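Local coordinates for glycoside Hydrolase (Bacteroides uniformis, PDB 5T9X), which probably hydrolyses agarose, as a family 16 glycoside hydrolase in the agarose-degrading pathway of a human gut bacterium, at residues F55-S60 against P161-A166; D213-S218 against H252-Y257; S198-G203 against S315-E320; P105-R110 against D129-K134. All coordinates share one frame; numbering follows the deposited sequence.

In the fold
Two contacts gather round neighbouring strands of one sheet, and two lie at the far side of the molecule. Interaction 2 is the core contact: valine, isoleucine and leucine side chains meet between the two facing sheets, with nothing polar across them. Interaction 1 touches it through the paired strands 162-169 and 252-260, but belongs to the outer face, where an N-terminal loop packs on a tyrosine. Interaction 3, at the surface, joins two loops by a salt bridge. Interaction 4, partly buried, is apolar and joins 105-110 to 129-134 beside strand 140-154; its centre lies about 17 Å from that of interaction 3 and about 36 Å from that of interaction 1.

Interaction 1: F55-S60 against P161-A166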
loop_
_atom_site.group_PDB
_atom_site.type_symbol
_atom_site.label_atom_id
_atom_site.label_comp_id
_atom_site.label_asym_id
_atom_site.label_seq_id
_atom_site.Cartn_x
_atom_site.Cartn_y
_atom_site.Cartn_z
ATOM N N PHE A 55 3.387 -15.416 -14.148
ATOM C CA PHE A 55 2.636 -14.236 -14.576
ATOM C C PHE A 55 3.528 -13.297 -15.357
ATOM O O PHE A 55 4.528 -12.844 -14.839
ATOM C CB PHE A 55 2.130 -13.456 -13.380
ATOM C CG PHE A 55 1.242 -14.221 -12.426
ATOM C CD1 PHE A 55 -0.032 -14.578 -12.782
ATOM C CD2 PHE A 55 1.655 -14.466 -11.122
ATOM C CE1 PHE A 55 -0.868 -15.206 -11.866
ATOM C CE2 PHE A 55 0.832 -15.114 -10.216
ATOM C CZ PHE A 55 -0.440 -15.469 -10.580
ATOM N N PRO A 56 3.162 -12.959 -16.592
ATOM C CA PRO A 56 3.998 -11.978 -17.303
ATOM C C PRO A 56 3.761 -10.549 -16.834
ATOM O O PRO A 56 2.762 -10.249 -16.180
ATOM C CB PRO A 56 3.533 -12.109 -18.741
ATOM C CG PRO A 56 2.074 -12.432 -18.609
ATOM C CD PRO A 56 1.924 -13.259 -17.336
ATOM N N VAL A 57 4.710 -9.686 -17.180
ATOM C CA VAL A 57 4.598 -8.271 -16.968
ATOM C C VAL A 57 3.475 -7.832 -17.916
ATOM O O VAL A 57 3.529 -8.107 -19.097
ATOM C CB VAL A 57 5.918 -7.542 -17.216
ATOM C CG1 VAL A 57 5.742 -6.051 -16.979
ATOM C CG2 VAL A 57 6.992 -8.065 -16.268
ATOM N N PRO A 58 2.422 -7.196 -17.382
ATOM C CA PRO A 58 1.211 -7.067 -18.194
ATOM C C PRO A 58 1.237 -5.951 -19.233
ATOM O O PRO A 58 0.233 -5.694 -19.831
ATOM C CB PRO A 58 0.126 -6.803 -17.147
ATOM C CG PRO A 58 0.845 -6.184 -15.979
ATOM C CD PRO A 58 2.253 -6.668 -16.011
ATOM N N VAL A 59 2.372 -5.307 -19.455
ATOM C CA VAL A 59 2.474 -4.218 -20.417
ATOM C C VAL A 59 3.847 -4.267 -21.079
ATOM O O VAL A 59 4.809 -4.729 -20.469
ATOM C CB VAL A 59 2.223 -2.854 -19.725
ATOM C CG1 VAL A 59 3.138 -2.658 -18.514
ATOM C CG2 VAL A 59 2.326 -1.689 -20.714
ATOM N N SER A 60 3.919 -3.807 -22.323
ATOM C CA SER A 60 5.167 -3.780 -23.070
ATOM C C SER A 60 6.143 -2.749 -22.515
ATOM O O SER A 60 5.751 -1.663 -22.079
ATOM C CB SER A 60 4.923 -3.476 -24.553
ATOM O OG SER A 60 6.168 -3.221 -25.194
ATOM N N PRO A 161 11.023 5.291 -15.424
ATOM C CA PRO A 161 9.897 4.362 -15.670
ATOM C C PRO A 161 10.060 3.075 -14.844
ATOM O O PRO A 161 11.183 2.576 -14.704
ATOM C CB PRO A 161 9.956 4.074 -17.174
ATOM C CG PRO A 161 11.138 4.771 -17.700
ATOM C CD PRO A 161 11.961 5.309 -16.553
ATOM N N VAL A 162 8.985 2.580 -14.235
ATOM C CA VAL A 162 9.101 1.445 -13.330
ATOM C C VAL A 162 7.736 0.786 -13.188
ATOM O O VAL A 162 6.713 1.472 -13.253
ATOM C CB VAL A 162 9.732 1.834 -11.973
ATOM C CG1 VAL A 162 8.903 2.865 -11.230
ATOM C CG2 VAL A 162 9.952 0.622 -11.092
ATOM N N TYR A 163 7.741 -0.554 -13.086
ATOM C CA TYR A 163 6.525 -1.324 -12.848
ATOM C C TYR A 163 6.693 -1.980 -11.520
ATOM O O TYR A 163 7.676 -2.668 -11.324
ATOM C CB TYR A 163 6.299 -2.361 -13.932
ATOM C CG TYR A 163 5.044 -3.147 -13.707
ATOM C CD1 TYR A 163 3.796 -2.535 -13.792
ATOM C CD2 TYR A 163 5.084 -4.503 -13.400
ATOM C CE1 TYR A 163 2.624 -3.244 -13.568
ATOM C CE2 TYR A 163 3.907 -5.219 -13.174
ATOM C CZ TYR A 163 2.691 -4.575 -13.257
ATOM O OH TYR A 163 1.526 -5.264 -13.050
ATOM N N VAL A 164 5.777 -1.714 -10.587
ATOM C CA VAL A 164 5.846 -2.303 -9.224
ATOM C C VAL A 164 4.558 -3.069 -9.013
ATOM O O VAL A 164 3.477 -2.500 -9.216
ATOM C CB VAL A 164 5.972 -1.228 -8.139
ATOM C CG1 VAL A 164 6.075 -1.861 -6.749
ATOM C CG2 VAL A 164 7.156 -0.299 -8.414
ATOM N N GLU A 165 4.660 -4.354 -8.654
ATOM C CA GLU A 165 3.486 -5.238 -8.542
ATOM C C GLU A 165 3.594 -6.013 -7.259
ATOM O O GLU A 165 4.627 -6.602 -7.023
ATOM C CB GLU A 165 3.385 -6.197 -9.744
ATOM C CG GLU A 165 2.019 -6.850 -9.972
ATOM C CD GLU A 165 1.976 -7.790 -11.196
ATOM O OE1 GLU A 165 2.639 -8.849 -11.121
ATOM O OE2 GLU A 165 1.274 -7.533 -12.214
ATOM N N ALA A 166 2.547 -6.011 -6.432
ATOM C CA ALA A 166 2.487 -6.907 -5.286
ATOM C C ALA A 166 1.452 -7.991 -5.518
ATOM O O ALA A 166 0.510 -7.803 -6.263
ATOM C CB ALA A 166 2.185 -6.151 -4.013
#
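In the beta-sandwich, the strand 162-169 has its outer face covered in part by the N-terminal loop 55-60, and the meeting point is Pro58 against Tyr163. The tyrosine stretches away from its strand because CG stands anti to the backbone N (chi1 -179°), which carries the phenol end up to the loop. There the proline ring comes down from the opposite direction: Pro58 CG lies 3.1 Å from Tyr163 OH, while Pro58 CD rests 3.5 Å from Tyr163 CZ. Val57 slides past further down, its CG1 reaching Tyr163 CD2 at 4.0 Å. No hydrogen bond crosses between the segments; the contact is one of shape. Two residues on, Glu165 points to the same side of the strand, and its OE2 sits at the edge of the tyrosine ring, in plane, as a partner for the hydroxyl; the modelled bond is so short that its exact length is doubtful. The other oxygen, Glu165 OE1, is held in a salt bridge by Arg335, which also binds the carbonyl of Phe55. With an alanine here instead of Tyr163, Pro58 and Val57 would probably lose the ring they lean on, leaving the loop less firmly seated. The loop lies on the outside of a sheet of the beta-sandwich, consistent with the jelly-roll fold known for family GH16.

Interaction 2: D213-S218 against H252-Y257; sequences DRIHLS and HRVGVY
Val254 is turned so that CG1 stands anti to the backbone N (chi1 -169°) and CG2 beside that nitrogen, which spreads its two methyls toward different residues of the facing strand, Ile215 and Leu217. Leu217 has CG anti to its carbonyl carbon (chi1 -54°), and with chi2 near 169° its CD2 comes to Val254 CG1 at 4.1 Å, the two side chains crossing at a slant. Ile215 points toward the other strand and brings its terminal CD1 to 4.3 Å from Val254 CG2. One valine thus meets two residues spaced two apart on their strand, Leu217 reaching it with the far end of its side chain. The touch is light and wholly apolar, with the CA atoms of Ile215 and Val254 9.3 Å apart, a spacing that suits sheets packed face to face through side chains. His216, between the two, turns the other way, stacks on Trp238 and bonds to Glu194. Strand 215-224 is flanked in its sheet by 188-195 and 227-239, and strand 252-260 in the other by 162-169 and 263-268; Ile192 and Ile193 also press on Val254, and Tyr266 and Tyr239 touch Leu217.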
loop_
_atom_site.group_PDB
_atom_site.type_symbol
_atom_site.label_atom_id
_atom_site.label_comp_id
_atom_site.label_asym_id
_atom_site.label_seq_id
_atom_site.Cartn_x
_atom_site.Cartn_y
_atom_site.Cartn_z
ATOM N N ASP A 213 -15.369 -5.045 -1.660
ATOM C CA ASP A 213 -15.357 -5.179 -3.122
ATOM C C ASP A 213 -14.513 -4.091 -3.835
ATOM O O ASP A 213 -14.474 -4.056 -5.087
ATOM C CB ASP A 213 -16.797 -5.179 -3.673
ATOM C CG ASP A 213 -17.530 -3.841 -3.461
ATOM O OD1 ASP A 213 -17.294 -3.117 -2.442
ATOM O OD2 ASP A 213 -18.392 -3.522 -4.311
ATOM N N ARG A 214 -13.841 -3.227 -3.060
ATOM C CA ARG A 214 -13.072 -2.100 -3.618
ATOM C C ARG A 214 -11.604 -2.152 -3.277
ATOM O O ARG A 214 -11.201 -2.538 -2.165
ATOM C CB ARG A 214 -13.579 -0.741 -3.119
ATOM C CG ARG A 214 -15.048 -0.482 -3.332
ATOM C CD ARG A 214 -15.385 0.070 -4.691
ATOM N NE ARG A 214 -16.825 0.282 -4.753
ATOM C CZ ARG A 214 -17.452 1.185 -5.505
ATOM N NH1 ARG A 214 -16.789 2.004 -6.321
ATOM N NH2 ARG A 214 -18.786 1.268 -5.444
ATOM N N ILE A 215 -10.817 -1.700 -4.246
ATOM C CA ILE A 215 -9.426 -1.314 -4.022
ATOM C C ILE A 215 -9.316 0.160 -4.418
ATOM O O ILE A 215 -9.781 0.546 -5.477
ATOM C CB ILE A 215 -8.467 -2.137 -4.886
ATOM C CG1 ILE A 215 -8.732 -3.630 -4.727
ATOM C CG2 ILE A 215 -7.012 -1.841 -4.499
ATOM C CD1 ILE A 215 -8.052 -4.445 -5.807
ATOM N N HIS A 216 -8.707 0.968 -3.555
ATOM C CA HIS A 216 -8.398 2.366 -3.862
ATOM C C HIS A 216 -7.095 2.453 -4.637
ATOM O O HIS A 216 -6.053 2.097 -4.119
ATOM C CB HIS A 216 -8.277 3.164 -2.564
ATOM C CG HIS A 216 -8.305 4.646 -2.754
ATOM N ND1 HIS A 216 -7.576 5.506 -1.961
ATOM C CD2 HIS A 216 -8.974 5.423 -3.635
ATOM C CE1 HIS A 216 -7.793 6.752 -2.349
ATOM N NE2 HIS A 216 -8.638 6.728 -3.360
ATOM N N LEU A 217 -7.189 2.917 -5.875
ATOM C CA LEU A 217 -6.068 3.127 -6.765
ATOM C C LEU A 217 -5.889 4.639 -6.913
ATOM O O LEU A 217 -6.696 5.315 -7.554
ATOM C CB LEU A 217 -6.380 2.538 -8.121
ATOM C CG LEU A 217 -6.813 1.084 -8.135
ATOM C CD1 LEU A 217 -7.340 0.732 -9.508
ATOM C CD2 LEU A 217 -5.663 0.145 -7.761
ATOM N N SER A 218 -4.833 5.173 -6.328
ATOM C CA SER A 218 -4.693 6.599 -6.228
ATOM C C SER A 218 -3.245 7.054 -6.176
ATOM O O SER A 218 -2.323 6.261 -6.246
ATOM C CB SER A 218 -5.418 7.078 -4.964
ATOM O OG SER A 218 -5.850 8.425 -5.121
ATOM N N HIS A 252 -4.113 -11.523 -4.809
ATOM C CA HIS A 252 -4.304 -10.834 -6.100
ATOM C C HIS A 252 -3.058 -10.031 -6.422
ATOM O O HIS A 252 -2.384 -9.537 -5.514
ATOM C CB HIS A 252 -5.529 -9.918 -6.067
ATOM C CG HIS A 252 -6.813 -10.654 -6.012
ATOM N ND1 HIS A 252 -7.480 -11.073 -7.145
ATOM C CD2 HIS A 252 -7.559 -11.067 -4.960
ATOM C CE1 HIS A 252 -8.590 -11.700 -6.800
ATOM N NE2 HIS A 252 -8.661 -11.710 -5.479
ATOM N N ARG A 253 -2.752 -9.946 -7.710
ATOM C CA ARG A 253 -1.752 -9.038 -8.207
ATOM C C ARG A 253 -2.368 -7.649 -8.391
ATOM O O ARG A 253 -3.372 -7.500 -9.073
ATOM C CB ARG A 253 -1.235 -9.502 -9.557
ATOM C CG ARG A 253 -0.313 -10.718 -9.559
ATOM C CD ARG A 253 -0.077 -11.100 -11.017
ATOM N NE ARG A 253 -1.264 -11.749 -11.547
ATOM C CZ ARG A 253 -1.634 -11.818 -12.822
ATOM N NH1 ARG A 253 -0.946 -11.238 -13.785
ATOM N NH2 ARG A 253 -2.741 -12.486 -13.118
ATOM N N VAL A 254 -1.759 -6.640 -7.784
ATOM C CA VAL A 254 -2.025 -5.248 -8.102
ATOM C C VAL A 254 -0.697 -4.549 -8.340
ATOM O O VAL A 254 0.193 -4.599 -7.495
ATOM C CB VAL A 254 -2.722 -4.508 -6.954
ATOM C CG1 VAL A 254 -3.214 -3.136 -7.443
ATOM C CG2 VAL A 254 -3.842 -5.364 -6.387
ATOM N N GLY A 255 -0.565 -3.891 -9.484
ATOM C CA GLY A 255 0.633 -3.117 -9.798
ATOM C C GLY A 255 0.354 -1.790 -10.484
ATOM O O GLY A 255 -0.774 -1.524 -10.937
ATOM N N VAL A 256 1.404 -0.969 -10.562
ATOM C CA VAL A 256 1.343 0.279 -11.278
ATOM C C VAL A 256 2.550 0.405 -12.196
ATOM O O VAL A 256 3.677 0.062 -11.822
ATOM C CB VAL A 256 1.194 1.515 -10.329
ATOM C CG1 VAL A 256 2.414 1.719 -9.453
ATOM C CG2 VAL A 256 0.932 2.764 -11.129
ATOM N N TYR A 257 2.277 0.865 -13.411
ATOM C CA TYR A 257 3.292 1.332 -14.302
ATOM C C TYR A 257 3.355 2.853 -14.149
ATOM O O TYR A 257 2.475 3.584 -14.612
ATOM C CB TYR A 257 2.972 0.922 -15.738
ATOM C CG TYR A 257 4.034 1.231 -16.779
ATOM C CD1 TYR A 257 5.348 1.504 -16.430
ATOM C CD2 TYR A 257 3.726 1.180 -18.116
ATOM C CE1 TYR A 257 6.305 1.777 -17.390
ATOM C CE2 TYR A 257 4.685 1.450 -19.089
ATOM C CZ TYR A 257 5.970 1.741 -18.710
ATOM O OH TYR A 257 6.952 2.014 -19.631
#

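Interaction 3: S198-G203 against S315-E320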
loop_
_atom_site.group_PDB
_atom_site.type_symbol
_atom_site.label_atom_id
_atom_site.label_comp_id
_atom_site.label_asym_id
_atom_site.label_seq_id
_atom_site.Cartn_x
_atom_site.Cartn_y
_atom_site.Cartn_z
ATOM N N SER A 198 -12.750 -5.982 5.632
ATOM C CA SER A 198 -13.849 -6.472 6.494
ATOM C C SER A 198 -15.228 -6.175 5.923
ATOM O O SER A 198 -15.381 -5.220 5.156
ATOM C CB SER A 198 -13.737 -5.882 7.894
ATOM O OG SER A 198 -14.925 -6.048 8.606
ATOM N N ASP A 199 -16.216 -7.006 6.288
ATOM C CA ASP A 199 -17.629 -6.731 5.967
ATOM C C ASP A 199 -18.201 -5.606 6.782
ATOM O O ASP A 199 -19.184 -5.023 6.373
ATOM C CB ASP A 199 -18.532 -7.946 6.160
ATOM C CG ASP A 199 -18.265 -9.044 5.133
ATOM O OD1 ASP A 199 -18.063 -8.729 3.925
ATOM O OD2 ASP A 199 -18.225 -10.235 5.530
ATOM N N ARG A 200 -17.617 -5.292 7.937
ATOM C CA ARG A 200 -18.090 -4.132 8.693
ATOM C C ARG A 200 -17.727 -2.823 7.952
ATOM O O ARG A 200 -16.548 -2.471 7.802
ATOM C CB ARG A 200 -17.575 -4.164 10.131
ATOM C CG ARG A 200 -18.242 -3.121 11.030
ATOM C CD ARG A 200 -18.220 -3.519 12.507
ATOM N NE ARG A 200 -16.860 -3.572 13.057
ATOM C CZ ARG A 200 -16.149 -2.513 13.447
ATOM N NH1 ARG A 200 -14.919 -2.673 13.932
ATOM N NH2 ARG A 200 -16.644 -1.282 13.343
ATOM N N VAL A 201 -18.752 -2.122 7.475
ATOM C CA VAL A 201 -18.560 -0.894 6.676
ATOM C C VAL A 201 -19.440 0.277 7.097
ATOM O O VAL A 201 -19.542 1.281 6.378
ATOM C CB VAL A 201 -18.825 -1.180 5.180
ATOM C CG1 VAL A 201 -17.814 -2.179 4.639
ATOM C CG2 VAL A 201 -20.240 -1.709 4.958
ATOM N N VAL A 202 -20.099 0.149 8.242
ATOM C CA VAL A 202 -21.066 1.147 8.651
ATOM C C VAL A 202 -20.439 1.854 9.818
ATOM O O VAL A 202 -19.976 1.208 10.767
ATOM C CB VAL A 202 -22.431 0.542 9.057
ATOM C CG1 VAL A 202 -23.490 1.646 9.130
ATOM C CG2 VAL A 202 -22.887 -0.522 8.055
ATOM N N GLY A 203 -20.409 3.184 9.728
ATOM C CA GLY A 203 -19.975 4.028 10.836
ATOM C C GLY A 203 -21.030 4.107 11.916
ATOM O O GLY A 203 -22.018 3.378 11.874
ATOM N N SER A 315 -12.469 1.501 13.969
ATOM C CA SER A 315 -11.280 0.930 14.592
ATOM C C SER A 315 -11.648 -0.525 14.930
ATOM O O SER A 315 -12.812 -0.805 15.205
ATOM C CB SER A 315 -10.882 1.725 15.827
ATOM O OG SER A 315 -9.703 1.207 16.444
ATOM N N PRO A 316 -10.695 -1.475 14.827
ATOM C CA PRO A 316 -11.049 -2.859 15.170
ATOM C C PRO A 316 -11.330 -3.041 16.657
ATOM O O PRO A 316 -10.594 -2.510 17.491
ATOM C CB PRO A 316 -9.806 -3.665 14.799
ATOM C CG PRO A 316 -9.009 -2.784 13.942
ATOM C CD PRO A 316 -9.335 -1.375 14.277
ATOM N N THR A 317 -12.376 -3.809 16.967
ATOM C CA THR A 317 -12.767 -4.105 18.361
ATOM C C THR A 317 -11.795 -5.108 18.960
ATOM O O THR A 317 -11.131 -5.860 18.244
ATOM C CB THR A 317 -14.208 -4.687 18.452
ATOM O OG1 THR A 317 -14.261 -5.987 17.834
ATOM C CG2 THR A 317 -15.219 -3.772 17.775
ATOM N N ASN A 318 -11.720 -5.144 20.278
ATOM C CA ASN A 318 -10.906 -6.158 20.948
ATOM C C ASN A 318 -11.356 -7.597 20.560
ATOM O O ASN A 318 -10.517 -8.500 20.429
ATOM C CB ASN A 318 -10.943 -5.939 22.468
ATOM C CG ASN A 318 -10.207 -4.681 22.889
ATOM O OD1 ASN A 318 -9.009 -4.575 22.692
ATOM N ND2 ASN A 318 -10.919 -3.728 23.469
ATOM N N LYS A 319 -12.670 -7.785 20.353
ATOM C CA LYS A 319 -13.225 -9.096 19.970
ATOM C C LYS A 319 -12.705 -9.501 18.578
ATOM O O LYS A 319 -12.143 -10.585 18.440
ATOM C CB LYS A 319 -14.762 -9.102 20.045
ATOM C CG LYS A 319 -15.395 -10.486 20.164
ATOM N N GLU A 320 -12.837 -8.613 17.579
ATOM C CA GLU A 320 -12.292 -8.849 16.215
ATOM C C GLU A 320 -10.779 -9.166 16.209
ATOM O O GLU A 320 -10.324 -9.999 15.435
ATOM C CB GLU A 320 -12.573 -7.651 15.283
ATOM C CG GLU A 320 -14.039 -7.448 14.854
ATOM C CD GLU A 320 -14.348 -6.062 14.235
ATOM O OE1 GLU A 320 -13.548 -5.111 14.383
ATOM O OE2 GLU A 320 -15.416 -5.895 13.594
#
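The guanidinium of Arg200 and the carboxylate of Glu320 lie nearly coplanar, their planes 21° apart, and meet edge to edge; Ser315 O also sits at the guanidinium edge, in its plane, while Thr317 CG2 approaches obliquely. This is a side-on bidentate salt bridge that joins two surface loops of the beta-sandwich, one following strand 188-195 and the other preceding strand 329-341. Arg200 NE gives one bond, 2.8 Å to Glu320 OE2, and Arg200 NH1 the other, 2.8 Å to Glu320 OE1. Both are almost straight and arrive on the syn side of the carboxylate. The arginine starts out with CG anti to the backbone N, then bends at chi3 (65°), which turns the NE side of the group to the acid.

Glu320 is itself held in place by its own loop. Its OE1 takes a second bond, from Thr317 N at 3.1 Å, coming from above the carboxylate plane, while Glu320 N donates to Thr317 OG1 at 3.0 Å in an ST motif. On the other side of the contact, Arg200 N donates to Ser198 OG in an ST turn. A leucine in place of Arg200 would probably leave the Glu320 carboxylate without its matching charge and Ser315 O without this donor, weakening the tie between the loops. Arg200 NH2 goes to Gly313 O, and NH1 also bonds to Ser315 O at 3.1 Å, with the nitrogen 39° above the carbonyl plane.

Interaction 4: P105-R110 against D129-K134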
loop_
_atom_site.group_PDB
_atom_site.type_symbol
_atom_site.label_atom_id
_atom_site.label_comp_id
_atom_site.label_asym_id
_atom_site.label_seq_id
_atom_site.Cartn_x
_atom_site.Cartn_y
_atom_site.Cartn_z
ATOM N N PRO A 105 -5.470 6.152 15.485
ATOM C CA PRO A 105 -4.769 5.583 16.627
ATOM C C PRO A 105 -3.757 4.472 16.311
ATOM O O PRO A 105 -3.412 3.691 17.203
ATOM C CB PRO A 105 -5.924 5.011 17.456
ATOM C CG PRO A 105 -6.874 4.520 16.439
ATOM C CD PRO A 105 -6.798 5.535 15.315
ATOM N N THR A 106 -3.262 4.429 15.077
ATOM C CA THR A 106 -2.175 3.540 14.685
ATOM C C THR A 106 -0.917 3.812 15.472
ATOM O O THR A 106 -0.556 4.956 15.692
ATOM C CB THR A 106 -1.847 3.746 13.192
ATOM O OG1 THR A 106 -3.063 3.610 12.437
ATOM C CG2 THR A 106 -0.776 2.769 12.694
ATOM N N ILE A 107 -0.256 2.757 15.903
ATOM C CA ILE A 107 1.065 2.854 16.531
ATOM C C ILE A 107 1.895 1.697 15.959
ATOM O O ILE A 107 1.747 0.556 16.385
ATOM C CB ILE A 107 0.998 2.726 18.071
ATOM C CG1 ILE A 107 0.076 3.787 18.682
ATOM C CG2 ILE A 107 2.397 2.822 18.688
ATOM C CD1 ILE A 107 -0.240 3.492 20.144
ATOM N N TRP A 108 2.747 1.991 14.981
ATOM C CA TRP A 108 3.568 0.979 14.353
ATOM C C TRP A 108 4.583 0.422 15.345
ATOM O O TRP A 108 5.067 1.135 16.231
ATOM C CB TRP A 108 4.253 1.538 13.127
ATOM C CG TRP A 108 3.297 1.810 11.989
ATOM C CD1 TRP A 108 2.305 0.996 11.535
ATOM C CD2 TRP A 108 3.275 2.962 11.141
ATOM N NE1 TRP A 108 1.659 1.572 10.462
ATOM C CE2 TRP A 108 2.248 2.774 10.199
ATOM C CE3 TRP A 108 4.039 4.126 11.081
ATOM C CZ2 TRP A 108 1.955 3.706 9.237
ATOM C CZ3 TRP A 108 3.763 5.032 10.127
ATOM C CH2 TRP A 108 2.719 4.836 9.214
ATOM N N GLN A 109 4.835 -0.880 15.203
ATOM C CA GLN A 109 5.745 -1.637 16.058
ATOM C C GLN A 109 6.621 -2.516 15.179
ATOM O O GLN A 109 6.106 -3.202 14.289
ATOM C CB GLN A 109 4.951 -2.548 16.987
ATOM C CG GLN A 109 3.992 -1.837 17.925
ATOM C CD GLN A 109 4.708 -1.061 19.013
ATOM O OE1 GLN A 109 4.633 0.154 19.070
ATOM N NE2 GLN A 109 5.418 -1.763 19.865
ATOM N N ARG A 110 7.923 -2.533 15.441
ATOM C CA ARG A 110 8.848 -3.390 14.678
ATOM C C ARG A 110 8.486 -4.885 14.777
ATOM O O ARG A 110 8.525 -5.624 13.777
ATOM C CB ARG A 110 10.301 -3.172 15.130
ATOM C CG ARG A 110 10.850 -1.801 14.796
ATOM C CD ARG A 110 12.295 -1.619 15.200
ATOM N NE ARG A 110 12.702 -0.240 14.952
ATOM C CZ ARG A 110 13.053 0.271 13.767
ATOM N NH1 ARG A 110 13.062 -0.467 12.654
ATOM N NH2 ARG A 110 13.390 1.556 13.689
ATOM N N ASP A 129 -2.871 -2.894 28.449
ATOM C CA ASP A 129 -2.218 -1.679 28.919
ATOM C C ASP A 129 -1.916 -0.620 27.824
ATOM O O ASP A 129 -1.165 0.313 28.082
ATOM C CB ASP A 129 -0.911 -2.070 29.654
ATOM C CG ASP A 129 0.025 -2.936 28.789
ATOM O OD1 ASP A 129 -0.423 -4.019 28.335
ATOM O OD2 ASP A 129 1.194 -2.548 28.568
ATOM N N VAL A 130 -2.471 -0.730 26.617
ATOM C CA VAL A 130 -2.117 0.230 25.551
ATOM C C VAL A 130 -2.465 1.689 25.906
ATOM O O VAL A 130 -3.510 1.969 26.489
ATOM C CB VAL A 130 -2.785 -0.123 24.198
ATOM C CG1 VAL A 130 -4.274 0.209 24.197
ATOM C CG2 VAL A 130 -2.081 0.594 23.057
ATOM N N LYS A 131 -1.608 2.612 25.501
ATOM C CA LYS A 131 -1.865 4.024 25.737
ATOM C C LYS A 131 -3.081 4.571 24.991
ATOM O O LYS A 131 -3.580 3.977 24.049
ATOM C CB LYS A 131 -0.628 4.861 25.412
ATOM C CG LYS A 131 -0.258 4.984 23.944
ATOM C CD LYS A 131 1.170 5.524 23.788
ATOM C CE LYS A 131 1.287 6.357 22.507
ATOM N NZ LYS A 131 2.671 6.708 22.070
ATOM N N ILE A 132 -3.546 5.720 25.447
ATOM C CA ILE A 132 -4.665 6.407 24.847
ATOM C C ILE A 132 -4.056 7.460 23.941
ATOM O O ILE A 132 -3.047 8.091 24.297
ATOM C CB ILE A 132 -5.564 7.064 25.932
ATOM C CG1 ILE A 132 -5.958 6.031 26.999
ATOM C CG2 ILE A 132 -6.839 7.668 25.342
ATOM C CD1 ILE A 132 -6.753 6.616 28.158
ATOM N N VAL A 133 -4.651 7.633 22.761
ATOM C CA VAL A 133 -4.231 8.686 21.823
ATOM C C VAL A 133 -5.424 9.534 21.437
ATOM O O VAL A 133 -6.551 9.046 21.421
ATOM C CB VAL A 133 -3.554 8.125 20.556
ATOM C CG1 VAL A 133 -2.396 7.222 20.934
ATOM C CG2 VAL A 133 -4.537 7.346 19.713
ATOM N N LYS A 134 -5.163 10.803 21.146
ATOM C CA LYS A 134 -6.183 11.724 20.689
ATOM C C LYS A 134 -6.258 11.615 19.178
ATOM O O LYS A 134 -5.267 11.785 18.494
ATOM C CB LYS A 134 -5.811 13.150 21.113
ATOM C CG LYS A 134 -6.852 14.226 20.854
ATOM C CD LYS A 134 -6.185 15.597 20.809
ATOM C CE LYS A 134 -7.103 16.727 21.241
ATOM N NZ LYS A 134 -7.597 16.518 22.646
#
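Lys131 and Val133 carry the contact from the side of 129-134, meeting Ile107 and Pro105. Ahead of them, Val130 points toward 105-110 and packs on Tyr148 of strand 140-154. Lys131 comes next, and touches with its aliphatic chain, laid across Ile107. Its CG lies between the backbone N and the carbonyl carbon (chi1 70°), and the chain bends again at chi3, which brings two of its carbons to one methyl: Lys131 CG is 4.1 Å and Lys131 CE 4.0 Å from Ile107 CD1. The methyl is therefore met by the hydrocarbon part of the lysine, the two side chains crossing at an angle.

Ile132 then turns away, onto Met143. With Val133 the alternation brings a side chain back to the contact, and its two methyls divide the work. Val133 CG2 presses on the proline at 3.5 Å from Pro105 CB and 3.6 Å from Pro105 CA, whereas Val133 CG1 reaches toward Ile107 CD1 at 4.4 Å. Ile107 CD1 is thus shared between a lysine chain and a valine methyl. Pro105 follows a cis peptide bond, and its CA is 6.1 Å from that of Val133. Lys134 again points away, its amine in a salt bridge with Glu141.

No hydrogen bond links the two segments directly. Each pairs instead with strand 140-154, 106-108 running parallel to it and 132-137 antiparallel, so that apolar groups at the ends of two strands with one long neighbour in common meet each other, an arrangement that belongs to the margin of a beta-sandwich sheet.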